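PDB 5FOC: leucyl-trna synthetase from Plasmodium falciparum, which probably joins leucine to its cognate tRNA at the expense of ATP, the piece here being the editing domain, which in this family removes wrong amino acids from mischarged tRNA. Local coordinates for residues F25-S28 and I29-S32; I169-K172 and E173-I176; V184-E187 and N188-Y191. The protein carries 2 engineered substitutions. One frame throughout, in Å; residues are numbered along the deposited sequence.

Contact 1: residues F25-S28 and I29-S32; sequences FMNS and IRSS
The carbonyl oxygen Phe25 O is gripped by two donors: Ile29 N, one helical turn on, at 3.0 Å, and, more weakly, the side-chain amide of Asn216. The same i to i+4 pattern continues along helix 18-35 with Arg30 N on Met26 O, Ser31 N on Asn27 O and Ser32 N on Ser28 O.

On the inner side of the helix the contact is largely apolar. The ring of Phe25 is carried forward because its CG lies anti to the backbone N (chi1 179°). Isoleucine suits the place one turn on: its CG1 and CD1, held beside the backbone N (chi1 -65°), pass obliquely by the ring, with Ile29 CG1 3.7 Å from Phe25 CE1, while Ile29 CB meets Met26 CE at 4.2 Å. Met26 is flexible enough to bend at chi2 and again at chi3, and its SD comes to the ring edge in the plane of Phe25. Phe115 meets the ring, and Phe95 and Trp110 pack on Ile29. Serine, small and polar, fits the covered side where a hydroxyl returned to the preceding turn satisfies itself: Ser32 OG donates to Ile29 O at 3.2 Å, and Ser28 OG bonds to Ile24 O.

The outer side is polar. Arg30 curls back along the helix with a bend at chi3, so that Met26 O lies 3.9 Å from the guanidinium plane, over its centre. One amino group, Arg30 NH2, meets Asn27 OD1 at 2.8 Å, but the N-H points poorly (117°) and the bond is weak.

The chemistry is that of an amphipathic helix: aromatic and aliphatic groups face the body of the domain, while the outer asparagine and arginine, both exposed, are joined by a bond weak enough for solvent probably to compete with it.

Contact 2: residues I169-K172 and E173-I176; sequences IMTK and EEII
A capping box closes the start of helix 172-178, where the chain leaves the short strand 169-170; its two members, Thr171 and Glu174, exchange side-chain and backbone bonds. Thr171 is the N-cap. Its OG1 accepts from Glu174 N at 3.1 Å, and in return Glu174 OE1 accepts from Thr171 N at 3.0 Å, the N-H being well aimed (164°) although it meets the oxygen from above the carboxylate plane.

Threonine suits the N-cap because a short hydroxyl, here set between its own backbone N and carbonyl carbon (chi1 65°), can reach an amide that has no earlier carbonyl in the helix to bond with. Glutamate suits the third place after it, since its chain, extended beyond CG, is long enough to run back to the N-cap amide; its negative charge at the helix start is also probably favourable. Ordinary helical bonds then take over, from Ile175 N to Thr171 O and from Ile176 N to Lys172 O.

Where the strand gives way to the helix, Met170 CB rests against Ile175 CG1 at 3.8 Å, and Ile175 carries this apolar patch on to Leu151 and Leu202. Met170 meanwhile ties its backbone to Leu201 and Lys203 in the parallel pairing with strand 201-202. The aliphatic part of Lys172 is buried against Leu105 and Leu202, and its NZ forms a salt bridge with Glu102. A water bridges the strand to the cap, donating to Ile169 O and, at 2.7 Å, to Glu174 OE1, the oxygen that also holds Thr171 N.

Contact 3: residues V184-E187 and N188-Y191; sequences VCSE and NSLY
Glu187 and Leu190 meet through the backbone first: Leu190 N donates to Glu187 O at 3.0 Å in a straight bond (169°), although the donor stands well above the carbonyl plane. A water makes a second link to the same oxygen, donating to Glu187 O while accepting from Tyr191 N. The leucine side chain leans back over this turn. Its CG sits beside its own backbone N (chi1 -71°), which places the branch point 3.6 Å from Glu187 O, with CD1 alongside Glu187 CA. The other methyl, Leu190 CD2, reaches Cys185 SG at 3.6 Å; leucine's fork thus serves both the turn and the end of strand 181-185, and Thr150 and Ile199 also pack on it. Glu187 carries an extended chain that suits a charged residue at an exposed position, and it touches Tyr148.

Residues 187 to 190 form a type I beta turn, by which the chain passes from the strand into helix 190-195. Asn188 occupies its second position. Its CB approaches Ser186 OG at 3.7 Å, but its amide is engaged by other parts of the domain, ND2 donating to Ser251 O and to Glu374 OE1, so the turn is fastened to the C-terminal end of the chain.

Two serines bind the entry to the turn. Ser189 OG donates to Ser186 O at 2.8 Å, and that carbonyl also takes a weak bond from Ser189 N. The same amide leans on Ser186 OG at 3.3 Å, again weakly. Serine fits both places, as a hydroxyl on a single carbon is short enough to reach a neighbouring main chain in this buried setting; Ser189 OG, held between its own N and carbonyl carbon (chi1 66°), lies against Cys185 CB as well.

Overall arrangement
From the N terminus the three contacts come in series, none nesting in or crossing another. Contact 1 spans neighbouring turns within helix 18-35, which lies against strand 216-219. Contact 2 closes the bend from strand 169-170 into helix 172-178; the chain then runs directly into strand 181-185, whose exit into helix 190-195 is closed by contact 3. The centres of contacts 2 and 3 lie about 18 Å apart and those of contacts 1 and 2 about 23 Å; no two contacts touch. Strand 146-152 links all three regions: residues of contacts 2 and 3 pack on it, and it pairs in the mixed sheet with both 181-185 and 216-219.

Contact 1: residues F25-S28 and I29-S32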
loop_
_atom_site.group_PDB
_atom_site.type_symbol
_atom_site.label_atom_id
_atom_site.label_comp_id
_atom_site.label_asym_id
_atom_site.label_seq_id
_atom_site.Cartn_x
_atom_site.Cartn_y
_atom_site.Cartn_z
ATOM N N PHE A 25 -4.661 9.797 -13.421
ATOM C CA PHE A 25 -5.833 9.040 -13.862
ATOM C C PHE A 25 -6.211 9.408 -15.290
ATOM O O PHE A 25 -6.363 8.561 -16.177
ATOM C CB PHE A 25 -6.965 9.197 -12.840
ATOM C CG PHE A 25 -8.251 8.485 -13.176
ATOM C CD1 PHE A 25 -9.137 8.938 -14.131
ATOM C CD2 PHE A 25 -8.535 7.254 -12.551
ATOM C CE1 PHE A 25 -10.321 8.277 -14.440
ATOM C CE2 PHE A 25 -9.712 6.611 -12.857
ATOM C CZ PHE A 25 -10.571 7.051 -13.806
ATOM N N MET A 26 -6.393 10.717 -15.566
ATOM C CA MET A 26 -6.816 11.124 -16.886
ATOM C C MET A 26 -5.722 10.940 -17.933
ATOM O O MET A 26 -6.024 10.681 -19.092
ATOM C CB MET A 26 -7.316 12.613 -16.861
ATOM C CG MET A 26 -8.586 12.768 -16.040
ATOM S SD MET A 26 -9.951 11.659 -16.504
ATOM C CE MET A 26 -10.057 11.872 -18.277
ATOM N N ASN A 27 -4.457 11.064 -17.530
ATOM C CA ASN A 27 -3.352 10.757 -18.443
ATOM C C ASN A 27 -3.444 9.292 -18.929
ATOM O O ASN A 27 -3.285 9.013 -20.122
ATOM C CB ASN A 27 -1.971 10.995 -17.787
ATOM C CG ASN A 27 -1.623 12.470 -17.671
ATOM O OD1 ASN A 27 -2.195 13.299 -18.364
ATOM N ND2 ASN A 27 -0.683 12.802 -16.779
ATOM N N SER A 28 -3.784 8.405 -17.993
ATOM C CA SER A 28 -3.958 6.953 -18.294
ATOM C C SER A 28 -5.157 6.672 -19.173
ATOM O O SER A 28 -5.060 5.863 -20.123
ATOM C CB SER A 28 -4.010 6.158 -16.996
ATOM O OG SER A 28 -2.751 6.281 -16.371
ATOM N N ILE A 29 -6.278 7.350 -18.901
ATOM C CA ILE A 29 -7.448 7.216 -19.753
ATOM C C ILE A 29 -7.044 7.614 -21.164
ATOM O O ILE A 29 -7.317 6.942 -22.130
ATOM C CB ILE A 29 -8.640 8.092 -19.285
ATOM C CG1 ILE A 29 -9.178 7.652 -17.920
ATOM C CG2 ILE A 29 -9.780 8.113 -20.286
ATOM C CD1 ILE A 29 -9.639 6.195 -17.843
ATOM N N ARG A 30 -6.447 8.796 -21.311
ATOM C CA ARG A 30 -6.092 9.232 -22.632
ATOM C C ARG A 30 -5.134 8.304 -23.369
ATOM O O ARG A 30 -5.334 8.053 -24.545
ATOM C CB ARG A 30 -5.502 10.644 -22.599
ATOM C CG ARG A 30 -6.523 11.748 -22.820
ATOM C CD ARG A 30 -5.930 13.173 -22.959
ATOM N NE ARG A 30 -5.027 13.509 -21.889
ATOM C CZ ARG A 30 -5.352 14.089 -20.747
ATOM N NH1 ARG A 30 -6.597 14.496 -20.492
ATOM N NH2 ARG A 30 -4.379 14.293 -19.854
ATOM N N SER A 31 -4.091 7.833 -22.680
ATOM C CA SER A 31 -3.132 6.858 -23.253
ATOM C C SER A 31 -3.802 5.609 -23.747
ATOM O O SER A 31 -3.466 5.084 -24.820
ATOM C CB SER A 31 -2.089 6.436 -22.229
ATOM O OG SER A 31 -1.373 7.548 -21.773
ATOM N N SER A 32 -4.733 5.098 -22.961
ATOM C CA SER A 32 -5.354 3.831 -23.329
ATOM C C SER A 32 -6.326 4.036 -24.489
ATOM O O SER A 32 -6.464 3.154 -25.320
ATOM C CB SER A 32 -6.016 3.157 -22.132
ATOM O OG SER A 32 -7.199 3.813 -21.758
#

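Contact 2: residues I169-K172 and E173-I176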
loop_
_atom_site.group_PDB
_atom_site.type_symbol
_atom_site.label_atom_id
_atom_site.label_comp_id
_atom_site.label_asym_id
_atom_site.label_seq_id
_atom_site.Cartn_x
_atom_site.Cartn_y
_atom_site.Cartn_z
ATOM N N ILE A 169 -23.548 -8.012 -5.366
ATOM C CA ILE A 169 -23.642 -7.911 -6.823
ATOM C C ILE A 169 -24.486 -6.668 -7.211
ATOM O O ILE A 169 -25.678 -6.631 -6.986
ATOM C CB ILE A 169 -24.208 -9.199 -7.428
ATOM C CG1 ILE A 169 -23.270 -10.355 -7.079
ATOM C CG2 ILE A 169 -24.338 -9.053 -8.941
ATOM C CD1 ILE A 169 -23.858 -11.750 -7.230
ATOM N N MET A 170 -23.850 -5.653 -7.797
ATOM C CA MET A 170 -24.450 -4.340 -7.919
ATOM C C MET A 170 -24.296 -3.826 -9.329
ATOM O O MET A 170 -23.358 -4.164 -10.009
ATOM C CB MET A 170 -23.777 -3.430 -6.887
ATOM C CG MET A 170 -24.172 -3.815 -5.472
ATOM S SD MET A 170 -23.158 -3.144 -4.154
ATOM C CE MET A 170 -23.349 -1.466 -4.571
ATOM N N THR A 171 -25.224 -2.972 -9.765
ATOM C CA THR A 171 -25.084 -2.294 -11.036
ATOM C C THR A 171 -24.020 -1.180 -10.882
ATOM O O THR A 171 -23.639 -0.749 -9.776
ATOM C CB THR A 171 -26.405 -1.643 -11.494
ATOM O OG1 THR A 171 -26.769 -0.595 -10.578
ATOM C CG2 THR A 171 -27.510 -2.675 -11.565
ATOM N N LYS A 172 -23.581 -0.692 -12.021
ATOM C CA LYS A 172 -22.602 0.364 -12.078
ATOM C C LYS A 172 -23.067 1.587 -11.261
ATOM O O LYS A 172 -22.315 2.138 -10.439
ATOM C CB LYS A 172 -22.345 0.735 -13.537
ATOM C CG LYS A 172 -20.904 1.005 -13.856
ATOM C CD LYS A 172 -20.668 1.185 -15.359
ATOM C CE LYS A 172 -20.356 -0.131 -16.063
ATOM N NZ LYS A 172 -20.136 0.045 -17.520
ATOM N N GLU A 173 -24.331 1.941 -11.455
ATOM C CA GLU A 173 -24.939 3.059 -10.770
ATOM C C GLU A 173 -24.957 2.807 -9.268
ATOM O O GLU A 173 -24.558 3.697 -8.493
ATOM C CB GLU A 173 -26.331 3.305 -11.317
ATOM C CG GLU A 173 -26.978 4.577 -10.840
ATOM C CD GLU A 173 -28.087 5.001 -11.780
ATOM O OE1 GLU A 173 -27.797 5.220 -12.983
ATOM O OE2 GLU A 173 -29.247 5.087 -11.326
ATOM N N GLU A 174 -25.377 1.585 -8.863
ATOM C CA GLU A 174 -25.393 1.218 -7.455
ATOM C C GLU A 174 -24.003 1.314 -6.826
ATOM O O GLU A 174 -23.882 1.784 -5.718
ATOM C CB GLU A 174 -26.003 -0.172 -7.238
ATOM C CG GLU A 174 -27.507 -0.177 -7.434
ATOM C CD GLU A 174 -28.094 -1.569 -7.482
ATOM O OE1 GLU A 174 -27.328 -2.586 -7.624
ATOM O OE2 GLU A 174 -29.348 -1.632 -7.382
ATOM N N ILE A 175 -22.968 0.884 -7.530
ATOM C CA ILE A 175 -21.575 0.956 -7.019
ATOM C C ILE A 175 -21.135 2.412 -6.809
ATOM O O ILE A 175 -20.605 2.772 -5.744
ATOM C CB ILE A 175 -20.564 0.245 -7.953
ATOM C CG1 ILE A 175 -20.913 -1.258 -7.968
ATOM C CG2 ILE A 175 -19.111 0.411 -7.509
ATOM C CD1 ILE A 175 -20.201 -2.070 -9.032
ATOM N N ILE A 176 -21.464 3.232 -7.788
ATOM C CA ILE A 176 -21.126 4.643 -7.697
ATOM C C ILE A 176 -21.859 5.283 -6.516
ATOM O O ILE A 176 -21.291 6.154 -5.815
ATOM C CB ILE A 176 -21.419 5.334 -9.047
ATOM C CG1 ILE A 176 -20.457 4.845 -10.145
ATOM C CG2 ILE A 176 -21.189 6.824 -8.939
ATOM C CD1 ILE A 176 -20.862 5.226 -11.569
HETATM O O HOH W 1 -28.087 -5.148 -7.096
#

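Contact 3: residues V184-E187 and N188-Y191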
loop_
_atom_site.group_PDB
_atom_site.type_symbol
_atom_site.label_atom_id
_atom_site.label_comp_id
_atom_site.label_asym_id
_atom_site.label_seq_id
_atom_site.Cartn_x
_atom_site.Cartn_y
_atom_site.Cartn_z
ATOM N N VAL A 184 -6.870 1.198 -4.806
ATOM C CA VAL A 184 -5.830 0.820 -5.723
ATOM C C VAL A 184 -5.226 -0.494 -5.183
ATOM O O VAL A 184 -4.808 -0.571 -4.009
ATOM C CB VAL A 184 -4.683 1.846 -5.817
ATOM C CG1 VAL A 184 -3.736 1.477 -6.923
ATOM C CG2 VAL A 184 -5.254 3.257 -6.083
ATOM N N CYS A 185 -5.141 -1.476 -6.069
ATOM C CA CYS A 185 -4.703 -2.847 -5.647
ATOM C C CYS A 185 -4.356 -3.677 -6.865
ATOM O O CYS A 185 -4.715 -3.366 -7.986
ATOM C CB CYS A 185 -5.808 -3.493 -4.851
ATOM S SG CYS A 185 -7.378 -3.661 -5.730
ATOM N N SER A 186 -3.689 -4.806 -6.596
ATOM C CA SER A 186 -3.320 -5.722 -7.643
ATOM C C SER A 186 -4.555 -6.517 -8.181
ATOM O O SER A 186 -5.587 -6.667 -7.523
ATOM C CB SER A 186 -2.294 -6.734 -7.091
ATOM O OG SER A 186 -2.860 -7.483 -6.022
ATOM N N GLU A 187 -4.389 -7.006 -9.407
ATOM C CA GLU A 187 -5.340 -7.939 -9.999
ATOM C C GLU A 187 -5.563 -9.132 -9.079
ATOM O O GLU A 187 -6.714 -9.497 -8.798
ATOM C CB GLU A 187 -4.829 -8.452 -11.342
ATOM C CG GLU A 187 -5.866 -9.254 -12.105
ATOM C CD GLU A 187 -5.337 -9.808 -13.396
ATOM O OE1 GLU A 187 -4.127 -9.703 -13.663
ATOM O OE2 GLU A 187 -6.144 -10.372 -14.139
ATOM N N ASN A 188 -4.457 -9.679 -8.601
ATOM C CA ASN A 188 -4.475 -10.813 -7.643
ATOM C C ASN A 188 -5.472 -10.641 -6.513
ATOM O O ASN A 188 -6.137 -11.575 -6.114
ATOM C CB ASN A 188 -3.090 -11.018 -7.028
ATOM C CG ASN A 188 -3.078 -12.082 -5.958
ATOM O OD1 ASN A 188 -3.158 -13.304 -6.308
ATOM N ND2 ASN A 188 -3.007 -11.715 -4.697
ATOM N N SER A 189 -5.548 -9.444 -5.942
ATOM C CA SER A 189 -6.408 -9.239 -4.780
ATOM C C SER A 189 -7.899 -9.137 -5.083
ATOM O O SER A 189 -8.697 -9.236 -4.185
ATOM C CB SER A 189 -5.949 -8.014 -3.986
ATOM O OG SER A 189 -6.134 -6.831 -4.731
ATOM N N LEU A 190 -8.289 -8.920 -6.327
ATOM C CA LEU A 190 -9.640 -8.416 -6.608
ATOM C C LEU A 190 -10.767 -9.318 -6.144
ATOM O O LEU A 190 -11.618 -8.927 -5.358
ATOM C CB LEU A 190 -9.791 -8.064 -8.080
ATOM C CG LEU A 190 -9.035 -6.802 -8.573
ATOM C CD1 LEU A 190 -9.124 -6.731 -10.082
ATOM C CD2 LEU A 190 -9.534 -5.485 -7.946
ATOM N N TYR A 191 -10.708 -10.608 -6.524
ATOM C CA TYR A 191 -11.819 -11.416 -6.160
ATOM C C TYR A 191 -11.797 -11.762 -4.675
ATOM O O TYR A 191 -12.862 -11.933 -4.092
ATOM C CB TYR A 191 -11.872 -12.632 -7.029
ATOM C CG TYR A 191 -12.086 -12.394 -8.475
ATOM C CD1 TYR A 191 -13.221 -11.752 -8.924
ATOM C CD2 TYR A 191 -11.215 -12.917 -9.428
ATOM C CE1 TYR A 191 -13.453 -11.550 -10.282
ATOM C CE2 TYR A 191 -11.440 -12.736 -10.793
ATOM C CZ TYR A 191 -12.566 -12.052 -11.212
ATOM O OH TYR A 191 -12.820 -11.852 -12.553
HETATM O O HOH W 2 -8.638 -11.471 -8.669
#